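Local coordinates for bifunctional protein PutA (Bdellovibrio bacteriovorus, PDB 5UR2) that probably oxidises proline to glutamate in two steps, joining a flavin-dependent proline dehydrogenase to an NAD-dependent L-glutamate gamma-semialdehyde dehydrogenase in one chain, at residues B[475-478]-B[479-483]; B[584-587]-B[588-591]; B[641-644]-B[645-649]; B[723-726]-B[727-731]. All blocks are in the same frame, centred on the assembly; numbering follows the deposited sequence.

Overall arrangement
All four contacts are local turns at or along helices, and they run in series through the chain. Contact 1, in helix 476-491, meets contact 2 through W587, whose CE3 lies 3.6 Å from M482 CG; their centres are 14 Å apart. Contact 2 meets contact 3 through K585: its NZ is 3.1 Å from N642 O, a probable hydrogen bond, and the two centres are 12 Å apart. Contact 3 lies closest to the predicted aldehyde dehydrogenase active site, with the side chain of I647 about 5 Å from that of E746 and that of N642 about 5 Å from that of C780. Contact 4 is centred 22 Å from contact 3 and reaches the second subunit.

Contact 1 (B[475-478]-B[479-483]); sequences VKAD and REKML
R479 folds its side chain back over K476 in the first turn of helix 476-491. Its CB lies 3.6 Å from K476 O, and CG, turned anti to the carbonyl carbon (chi1 -62°), passes 3.8 Å from V475 O. A bend at chi3 then swings the guanidinium over the start of the helix; the K476 and R479 side chains cross at about a right angle. CZ sits 3.5 Å from K476 CA, which lies over one face of the group toward its rim, while NH2 comes within 3.4 Å of K476 CB. NH1 turns to F473 O, the hydrogen bond that ties the arginine to the preceding loop. V475, at the N-cap position, accepts on its O from both D478 N and R479 N, the latter at 3.2 Å and 162°. The extended E480 chain crosses K476 obliquely, its OE2 3.5 Å from K476 CE, yet the charged ends stay apart, with K476 NZ 4.6 Å from E480 OE2. D478 and K481 are likewise opposite charges beyond salt-bridge distance. The chemistry is therefore that of a helix start held by main-chain bonds and a carbonyl-bound arginine, to which the separated opposite charges probably add a weak, long-range attraction at most.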
loop_
_atom_site.group_PDB
_atom_site.type_symbol
_atom_site.label_atom_id
_atom_site.label_comp_id
_atom_site.label_asym_id
_atom_site.label_seq_id
_atom_site.Cartn_x
_atom_site.Cartn_y
_atom_site.Cartn_z
ATOM N N VAL B 475 -39.937 3.886 6.298
ATOM C CA VAL B 475 -40.637 2.670 5.877
ATOM C C VAL B 475 -41.386 2.083 7.074
ATOM O O VAL B 475 -40.778 1.666 8.070
ATOM C CB VAL B 475 -39.666 1.643 5.274
ATOM C CG1 VAL B 475 -40.424 0.392 4.846
ATOM C CG2 VAL B 475 -38.912 2.234 4.079
ATOM N N LYS B 476 -42.710 2.016 6.967
ATOM C CA LYS B 476 -43.521 1.581 8.099
ATOM C C LYS B 476 -43.143 0.179 8.565
ATOM O O LYS B 476 -43.143 -0.102 9.771
ATOM C CB LYS B 476 -44.996 1.626 7.718
ATOM C CG LYS B 476 -45.932 1.161 8.812
ATOM C CD LYS B 476 -47.377 1.369 8.394
ATOM C CE LYS B 476 -48.317 1.039 9.526
ATOM N NZ LYS B 476 -49.688 1.422 9.146
ATOM N N ALA B 477 -42.839 -0.720 7.625
ATOM C CA ALA B 477 -42.484 -2.087 7.995
ATOM C C ALA B 477 -41.228 -2.136 8.859
ATOM O O ALA B 477 -41.091 -3.029 9.704
ATOM C CB ALA B 477 -42.298 -2.942 6.742
ATOM N N ASP B 478 -40.302 -1.201 8.660
ATOM C CA ASP B 478 -39.083 -1.206 9.456
ATOM C C ASP B 478 -39.321 -0.632 10.848
ATOM O O ASP B 478 -38.728 -1.105 11.826
ATOM C CB ASP B 478 -37.983 -0.478 8.690
ATOM C CG ASP B 478 -37.477 -1.308 7.512
ATOM O OD1 ASP B 478 -37.565 -2.557 7.600
ATOM O OD2 ASP B 478 -37.025 -0.725 6.505
ATOM N N ARG B 479 -40.194 0.373 10.970
ATOM C CA ARG B 479 -40.596 0.820 12.303
ATOM C C ARG B 479 -41.250 -0.319 13.084
ATOM O O ARG B 479 -40.991 -0.495 14.282
ATOM C CB ARG B 479 -41.546 2.028 12.206
ATOM C CG ARG B 479 -40.927 3.259 11.547
ATOM C CD ARG B 479 -41.762 4.536 11.738
ATOM N NE ARG B 479 -43.105 4.402 11.188
ATOM C CZ ARG B 479 -43.435 4.625 9.913
ATOM N NH1 ARG B 479 -42.525 5.010 9.021
ATOM N NH2 ARG B 479 -44.696 4.463 9.527
ATOM N N GLU B 480 -42.085 -1.118 12.414
ATOM C CA GLU B 480 -42.780 -2.206 13.093
ATOM C C GLU B 480 -41.811 -3.276 13.582
ATOM O O GLU B 480 -41.955 -3.775 14.703
ATOM C CB GLU B 480 -43.826 -2.820 12.167
ATOM C CG GLU B 480 -45.035 -1.933 11.944
ATOM C CD GLU B 480 -45.916 -2.421 10.801
ATOM O OE1 GLU B 480 -45.435 -3.209 9.947
ATOM O OE2 GLU B 480 -47.097 -2.024 10.769
ATOM N N LYS B 481 -40.834 -3.650 12.749
ATOM C CA LYS B 481 -39.813 -4.606 13.174
ATOM C C LYS B 481 -39.012 -4.063 14.343
ATOM O O LYS B 481 -38.621 -4.820 15.242
ATOM C CB LYS B 481 -38.878 -4.954 12.010
ATOM C CG LYS B 481 -39.552 -5.826 10.959
ATOM C CD LYS B 481 -38.608 -6.198 9.820
ATOM C CE LYS B 481 -39.335 -7.037 8.772
ATOM N NZ LYS B 481 -39.814 -6.221 7.634
ATOM N N MET B 482 -38.744 -2.754 14.337
ATOM C CA MET B 482 -38.003 -2.139 15.433
ATOM C C MET B 482 -38.797 -2.226 16.725
ATOM O O MET B 482 -38.265 -2.612 17.771
ATOM C CB MET B 482 -37.684 -0.682 15.096
ATOM C CG MET B 482 -36.719 -0.027 16.037
ATOM S SD MET B 482 -35.100 -0.837 15.895
ATOM C CE MET B 482 -35.049 -1.736 17.454
ATOM N N LEU B 483 -40.088 -1.888 16.658
ATOM C CA LEU B 483 -40.946 -1.971 17.837
ATOM C C LEU B 483 -41.124 -3.419 18.274
ATOM O O LEU B 483 -41.177 -3.712 19.472
ATOM C CB LEU B 483 -42.301 -1.312 17.542
ATOM C CG LEU B 483 -42.284 0.213 17.353
ATOM C CD1 LEU B 483 -43.580 0.757 16.722
ATOM C CD2 LEU B 483 -42.115 0.849 18.722
#

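Contact 2 (B[584-587]-B[588-591]); sequences GKPW and AEAD
P586 and E589 lie side by side and point the same way, the proline ring running along the first methylenes of the glutamate, with P586 CD 3.9 Å from E589 CG. CG of E589 is anti to the carbonyl carbon (chi1 -60°), and a bend at chi2 then carries the carboxylate away from the ring to Y770 and K779, which take one oxygen each. K585 approaches from another side: its CB rests 4.1 Å from A590 CB, and its bent chain brings CE to 4.2 Å from E589 CB. The ammonium has partners elsewhere, a salt bridge to D593 and cation-pi contacts with F643 and F775. P586 occupies the N-cap position of helix 587-611. Its O receives A590 N at 2.9 Å with an N-H...O angle of 171°, and the following bond, D591 N to W587 O, is also 2.9 Å. W587 CB points away from the turn that these two bonds close. The contact thus forms the start of helix 587-611 just after helix 572-583: A590 and D591 pack on I576 of that preceding helix, D591 also pairing with R572, while W587 bonds through NE1 to E813 O and lies against L486 of helix 476-491, and K585 reaches the loop between strand 623-638 and helix 646-657.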
loop_
_atom_site.group_PDB
_atom_site.type_symbol
_atom_site.label_atom_id
_atom_site.label_comp_id
_atom_site.label_asym_id
_atom_site.label_seq_id
_atom_site.Cartn_x
_atom_site.Cartn_y
_atom_site.Cartn_z
ATOM N N GLY B 584 -28.441 3.125 25.793
ATOM C CA GLY B 584 -29.137 4.387 25.582
ATOM C C GLY B 584 -28.935 4.981 24.202
ATOM O O GLY B 584 -29.149 6.182 24.007
ATOM N N LYS B 585 -28.546 4.176 23.226
ATOM C CA LYS B 585 -28.329 4.693 21.881
ATOM C C LYS B 585 -29.675 4.916 21.192
ATOM O O LYS B 585 -30.473 3.975 21.102
ATOM C CB LYS B 585 -27.455 3.713 21.103
ATOM C CG LYS B 585 -26.019 3.677 21.655
ATOM C CD LYS B 585 -24.969 3.189 20.654
ATOM C CE LYS B 585 -24.566 4.236 19.652
ATOM N NZ LYS B 585 -23.425 3.764 18.821
ATOM N N PRO B 586 -29.972 6.130 20.712
ATOM C CA PRO B 586 -31.205 6.344 19.936
ATOM C C PRO B 586 -31.239 5.455 18.701
ATOM O O PRO B 586 -30.198 5.012 18.204
ATOM C CB PRO B 586 -31.130 7.825 19.545
ATOM C CG PRO B 586 -30.223 8.446 20.585
ATOM C CD PRO B 586 -29.222 7.381 20.932
ATOM N N TRP B 587 -32.462 5.201 18.205
ATOM C CA TRP B 587 -32.686 4.270 17.093
ATOM C C TRP B 587 -31.672 4.405 15.955
ATOM O O TRP B 587 -31.046 3.420 15.545
ATOM C CB TRP B 587 -34.097 4.437 16.505
ATOM C CG TRP B 587 -35.265 3.965 17.338
ATOM C CD1 TRP B 587 -35.314 3.811 18.696
ATOM C CD2 TRP B 587 -36.562 3.595 16.845
ATOM N NE1 TRP B 587 -36.561 3.366 19.071
ATOM C CE2 TRP B 587 -37.344 3.232 17.952
ATOM C CE3 TRP B 587 -37.131 3.533 15.568
ATOM C CZ2 TRP B 587 -38.670 2.809 17.825
ATOM C CZ3 TRP B 587 -38.451 3.130 15.447
ATOM C CH2 TRP B 587 -39.200 2.766 16.565
ATOM N N ALA B 588 -31.547 5.608 15.393
ATOM C CA ALA B 588 -30.700 5.799 14.216
ATOM C C ALA B 588 -29.220 5.681 14.568
ATOM O O ALA B 588 -28.423 5.225 13.739
ATOM C CB ALA B 588 -30.994 7.153 13.562
ATOM N N GLU B 589 -28.834 6.097 15.779
ATOM C CA GLU B 589 -27.458 5.908 16.240
ATOM C C GLU B 589 -27.106 4.428 16.364
ATOM O O GLU B 589 -26.058 3.986 15.888
ATOM C CB GLU B 589 -27.267 6.623 17.574
ATOM C CG GLU B 589 -27.520 8.098 17.451
ATOM C CD GLU B 589 -26.413 8.760 16.674
ATOM O OE1 GLU B 589 -25.251 8.723 17.145
ATOM O OE2 GLU B 589 -26.692 9.234 15.554
ATOM N N ALA B 590 -27.993 3.643 16.981
ATOM C CA ALA B 590 -27.764 2.209 17.091
ATOM C C ALA B 590 -27.715 1.548 15.710
ATOM O O ALA B 590 -26.899 0.650 15.478
ATOM C CB ALA B 590 -28.852 1.571 17.955
ATOM N N ASP B 591 -28.605 1.955 14.791
ATOM C CA ASP B 591 -28.590 1.407 13.429
ATOM C C ASP B 591 -27.272 1.706 12.724
ATOM O O ASP B 591 -26.690 0.832 12.069
ATOM C CB ASP B 591 -29.758 1.966 12.609
ATOM C CG ASP B 591 -29.754 1.467 11.164
ATOM O OD1 ASP B 591 -29.533 0.262 10.925
ATOM O OD2 ASP B 591 -29.951 2.296 10.264
#

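Contact 3 (B[641-644]-B[645-649]); sequences WNFP and LAILA
The backbone turns from the loop after strand 623-638 into helix 646-657, F643 O accepting a weak hydrogen bond from I647 N at 3.3 Å and 154°. This strand-to-helix junction belongs to the Rossmann-like NAD-binding region of the aldehyde dehydrogenase fold, whose parallel strands 623-638 and 661-665 flank the helix in sequence as a beta-alpha-beta crossover. F643 and I647 make the main side-chain contact, crossing obliquely. The isoleucine's CG1, anti to its own carbonyl carbon (chi1 -70°), is 3.7 Å from F643 CB, and CD1 continues to within 4.1 Å of ring atom CD1 of F643. A646 adds a looser apolar touch, its CB 4.5 Å from F643 CB. On another side L648 brings CB to 3.8 Å from P644 O and packs further on A674 and L677 of helix 671-684. D593 OD2 accepts from the backbone N of both L645 and A646, one carboxylate oxygen thus holding two N-H groups at the helix start. N642 and I647 approach the predicted catalytic residues, C780 and E746 respectively. One water completes the turn: it donates to F643 O at 3.1 Å and accepts a weak bond from L648 N, also at 3.1 Å.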
loop_
_atom_site.group_PDB
_atom_site.type_symbol
_atom_site.label_atom_id
_atom_site.label_comp_id
_atom_site.label_asym_id
_atom_site.label_seq_id
_atom_site.Cartn_x
_atom_site.Cartn_y
_atom_site.Cartn_z
ATOM N N TRP B 641 -17.691 1.454 25.359
ATOM C CA TRP B 641 -19.135 1.243 25.364
ATOM C C TRP B 641 -19.887 2.136 24.385
ATOM O O TRP B 641 -21.062 1.864 24.114
ATOM C CB TRP B 641 -19.705 1.464 26.777
ATOM C CG TRP B 641 -19.199 2.726 27.400
ATOM C CD1 TRP B 641 -18.145 2.854 28.271
ATOM C CD2 TRP B 641 -19.694 4.056 27.168
ATOM N NE1 TRP B 641 -17.970 4.183 28.610
ATOM C CE2 TRP B 641 -18.898 4.939 27.936
ATOM C CE3 TRP B 641 -20.723 4.587 26.377
ATOM C CZ2 TRP B 641 -19.103 6.316 27.936
ATOM C CZ3 TRP B 641 -20.931 5.953 26.379
ATOM C CH2 TRP B 641 -20.121 6.806 27.154
ATOM N N ASN B 642 -19.271 3.212 23.870
ATOM C CA ASN B 642 -20.078 4.213 23.166
ATOM C C ASN B 642 -20.424 3.809 21.736
ATOM O O ASN B 642 -21.418 4.297 21.189
ATOM C CB ASN B 642 -19.396 5.577 23.192
ATOM C CG ASN B 642 -18.145 5.627 22.355
ATOM O OD1 ASN B 642 -17.428 4.637 22.216
ATOM N ND2 ASN B 642 -17.852 6.805 21.816
ATOM N N PHE B 643 -19.613 2.971 21.092
ATOM C CA PHE B 643 -19.996 2.297 19.849
ATOM C C PHE B 643 -19.897 0.809 20.155
ATOM O O PHE B 643 -18.925 0.148 19.760
ATOM C CB PHE B 643 -19.128 2.711 18.662
ATOM C CG PHE B 643 -19.403 4.104 18.177
ATOM C CD1 PHE B 643 -18.819 5.194 18.797
ATOM C CD2 PHE B 643 -20.259 4.322 17.107
ATOM C CE1 PHE B 643 -19.080 6.492 18.364
ATOM C CE2 PHE B 643 -20.527 5.616 16.659
ATOM C CZ PHE B 643 -19.935 6.705 17.303
ATOM N N PRO B 644 -20.894 0.255 20.849
ATOM C CA PRO B 644 -20.673 -0.997 21.596
ATOM C C PRO B 644 -20.521 -2.238 20.731
ATOM O O PRO B 644 -19.908 -3.202 21.199
ATOM C CB PRO B 644 -21.903 -1.081 22.513
ATOM C CG PRO B 644 -22.959 -0.282 21.803
ATOM C CD PRO B 644 -22.236 0.822 21.077
ATOM N N LEU B 645 -21.036 -2.259 19.499
ATOM C CA LEU B 645 -20.766 -3.387 18.605
ATOM C C LEU B 645 -19.685 -3.064 17.585
ATOM O O LEU B 645 -18.802 -3.898 17.343
ATOM C CB LEU B 645 -22.040 -3.832 17.861
ATOM C CG LEU B 645 -21.995 -5.101 16.986
ATOM C CD1 LEU B 645 -21.844 -6.363 17.863
ATOM C CD2 LEU B 645 -23.191 -5.226 16.055
ATOM N N ALA B 646 -19.726 -1.857 17.006
ATOM C CA ALA B 646 -18.894 -1.532 15.850
ATOM C C ALA B 646 -17.405 -1.534 16.204
ATOM O O ALA B 646 -16.608 -2.218 15.555
ATOM C CB ALA B 646 -19.320 -0.182 15.253
ATOM N N ILE B 647 -17.000 -0.760 17.214
ATOM C CA ILE B 647 -15.575 -0.642 17.512
ATOM C C ILE B 647 -15.019 -1.983 17.994
ATOM O O ILE B 647 -13.996 -2.467 17.500
ATOM C CB ILE B 647 -15.329 0.491 18.522
ATOM C CG1 ILE B 647 -15.600 1.844 17.837
ATOM C CG2 ILE B 647 -13.903 0.400 19.077
ATOM C CD1 ILE B 647 -15.342 3.101 18.700
ATOM N N LEU B 648 -15.720 -2.618 18.930
ATOM C CA LEU B 648 -15.369 -3.959 19.371
ATOM C C LEU B 648 -15.257 -4.925 18.188
ATOM O O LEU B 648 -14.267 -5.653 18.064
ATOM C CB LEU B 648 -16.413 -4.448 20.386
ATOM C CG LEU B 648 -16.282 -5.900 20.845
ATOM C CD1 LEU B 648 -14.970 -6.127 21.593
ATOM C CD2 LEU B 648 -17.486 -6.330 21.671
ATOM N N ALA B 649 -16.253 -4.931 17.293
ATOM C CA ALA B 649 -16.195 -5.857 16.152
ATOM C C ALA B 649 -15.024 -5.548 15.215
ATOM O O ALA B 649 -14.369 -6.466 14.701
ATOM C CB ALA B 649 -17.504 -5.832 15.369
HETATM O O HOH W 1 -16.761 -1.192 21.497
#

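Contact 4 (B[723-726]-B[727-731]); sequences GLHI and MNRAA
H725 and R729, one helical turn apart, pack aliphatic chain against ring: R729 CG sits over one face of the imidazole, 3.8 Å from its centroid and 26° off the ring normal, a CH-pi contact displaced toward the rim. The closest ring atom is H725 NE2, 3.5 Å from R729 CG, and R729 CD lies 3.8 Å from H725 CE1. Bends at chi2 and chi3 of the arginine carry the guanidinium beyond the ring, and the two planes end 34° apart. Elsewhere on the turn L724 and M727 meet obliquely through their ends, with L724 CD2 at 3.3 Å from M727 CE, tighter than usual for two carbons. A methionine chain straight at chi2 and turned at chi3 (-60°) brings that methyl back alongside the preceding turn, where CE is also 3.6 Å from G723 O.

The i to i+4 bond from R729 N to H725 O, 2.9 Å long, spans the histidine-arginine pair, whereas L724 and M727 are three residues apart on the same helix. Further out, E703 fixes the imidazole by accepting from H725 NE2, while R729 NE makes a long, weak ion pair with E703 and a weak hydrogen bond to N707. Helix 720-730 is the crossover of a beta-alpha-beta unit, and I726 and A730 cover strand 711-717. L724 and M727 also reach the second subunit, packing on its V733 and V740 respectively. Chemically the turn is thus divided: an apolar leucine-methionine pair serves the subunit interface, whereas the histidine-arginine pair combines ring packing with a hydrogen bond from H725 to E703, whose charge probably adds a weak attraction for R729.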
loop_
_atom_site.group_PDB
_atom_site.type_symbol
_atom_site.label_atom_id
_atom_site.label_comp_id
_atom_site.label_asym_id
_atom_site.label_seq_id
_atom_site.Cartn_x
_atom_site.Cartn_y
_atom_site.Cartn_z
ATOM N N GLY B 723 -5.260 4.841 28.424
ATOM C CA GLY B 723 -4.340 4.637 27.314
ATOM C C GLY B 723 -2.888 4.829 27.703
ATOM O O GLY B 723 -2.021 4.041 27.321
ATOM N N LEU B 724 -2.601 5.897 28.450
ATOM C CA LEU B 724 -1.244 6.109 28.924
ATOM C C LEU B 724 -0.813 4.990 29.863
ATOM O O LEU B 724 0.329 4.521 29.792
ATOM C CB LEU B 724 -1.129 7.472 29.616
ATOM C CG LEU B 724 -1.476 8.644 28.690
ATOM C CD1 LEU B 724 -1.203 9.973 29.358
ATOM C CD2 LEU B 724 -0.770 8.548 27.343
ATOM N N HIS B 725 -1.712 4.547 30.753
ATOM C CA HIS B 725 -1.376 3.455 31.665
ATOM C C HIS B 725 -1.051 2.185 30.887
ATOM O O HIS B 725 -0.040 1.519 31.148
ATOM C CB HIS B 725 -2.538 3.200 32.641
ATOM C CG HIS B 725 -2.338 2.003 33.525
ATOM N ND1 HIS B 725 -1.464 1.994 34.591
ATOM C CD2 HIS B 725 -2.839 0.747 33.440
ATOM C CE1 HIS B 725 -1.473 0.800 35.157
ATOM N NE2 HIS B 725 -2.289 0.020 34.469
ATOM N N ILE B 726 -1.882 1.862 29.891
ATOM C CA ILE B 726 -1.684 0.655 29.087
ATOM C C ILE B 726 -0.364 0.727 28.330
ATOM O O ILE B 726 0.390 -0.251 28.269
ATOM C CB ILE B 726 -2.867 0.464 28.122
ATOM C CG1 ILE B 726 -4.110 0.013 28.893
ATOM C CG2 ILE B 726 -2.485 -0.537 27.018
ATOM C CD1 ILE B 726 -5.360 -0.106 28.046
ATOM N N MET B 727 -0.056 1.884 27.748
ATOM C CA MET B 727 1.188 1.978 26.997
ATOM C C MET B 727 2.381 1.823 27.923
ATOM O O MET B 727 3.390 1.216 27.549
ATOM C CB MET B 727 1.257 3.305 26.239
ATOM C CG MET B 727 0.338 3.353 25.040
ATOM S SD MET B 727 0.567 4.864 24.081
ATOM C CE MET B 727 0.170 6.059 25.324
ATOM N N ASN B 728 2.256 2.317 29.148
ATOM C CA ASN B 728 3.303 2.123 30.137
ATOM C C ASN B 728 3.467 0.645 30.484
ATOM O O ASN B 728 4.584 0.109 30.479
ATOM C CB ASN B 728 2.962 2.942 31.372
ATOM C CG ASN B 728 4.169 3.404 32.083
ATOM O OD1 ASN B 728 4.612 2.752 33.023
ATOM N ND2 ASN B 728 4.753 4.521 31.624
ATOM N N ARG B 729 2.354 -0.039 30.766
ATOM C CA ARG B 729 2.432 -1.454 31.122
ATOM C C ARG B 729 2.944 -2.298 29.963
ATOM O O ARG B 729 3.669 -3.277 30.174
ATOM C CB ARG B 729 1.066 -1.965 31.585
ATOM C CG ARG B 729 0.495 -1.324 32.873
ATOM C CD ARG B 729 1.484 -1.302 34.025
ATOM N NE ARG B 729 2.128 -2.598 34.156
ATOM C CZ ARG B 729 3.272 -2.806 34.796
ATOM N NH1 ARG B 729 3.792 -4.020 34.818
ATOM N NH2 ARG B 729 3.903 -1.805 35.399
ATOM N N ALA B 730 2.541 -1.965 28.736
ATOM C CA ALA B 730 2.886 -2.790 27.579
ATOM C C ALA B 730 4.377 -2.757 27.256
ATOM O O ALA B 730 4.897 -3.693 26.628
ATOM C CB ALA B 730 2.093 -2.331 26.356
ATOM N N ALA B 731 5.072 -1.684 27.644
ATOM C CA ALA B 731 6.504 -1.560 27.385
ATOM C C ALA B 731 7.352 -2.477 28.259
ATOM O O ALA B 731 8.546 -2.623 27.992
ATOM C CB ALA B 731 6.944 -0.107 27.575
#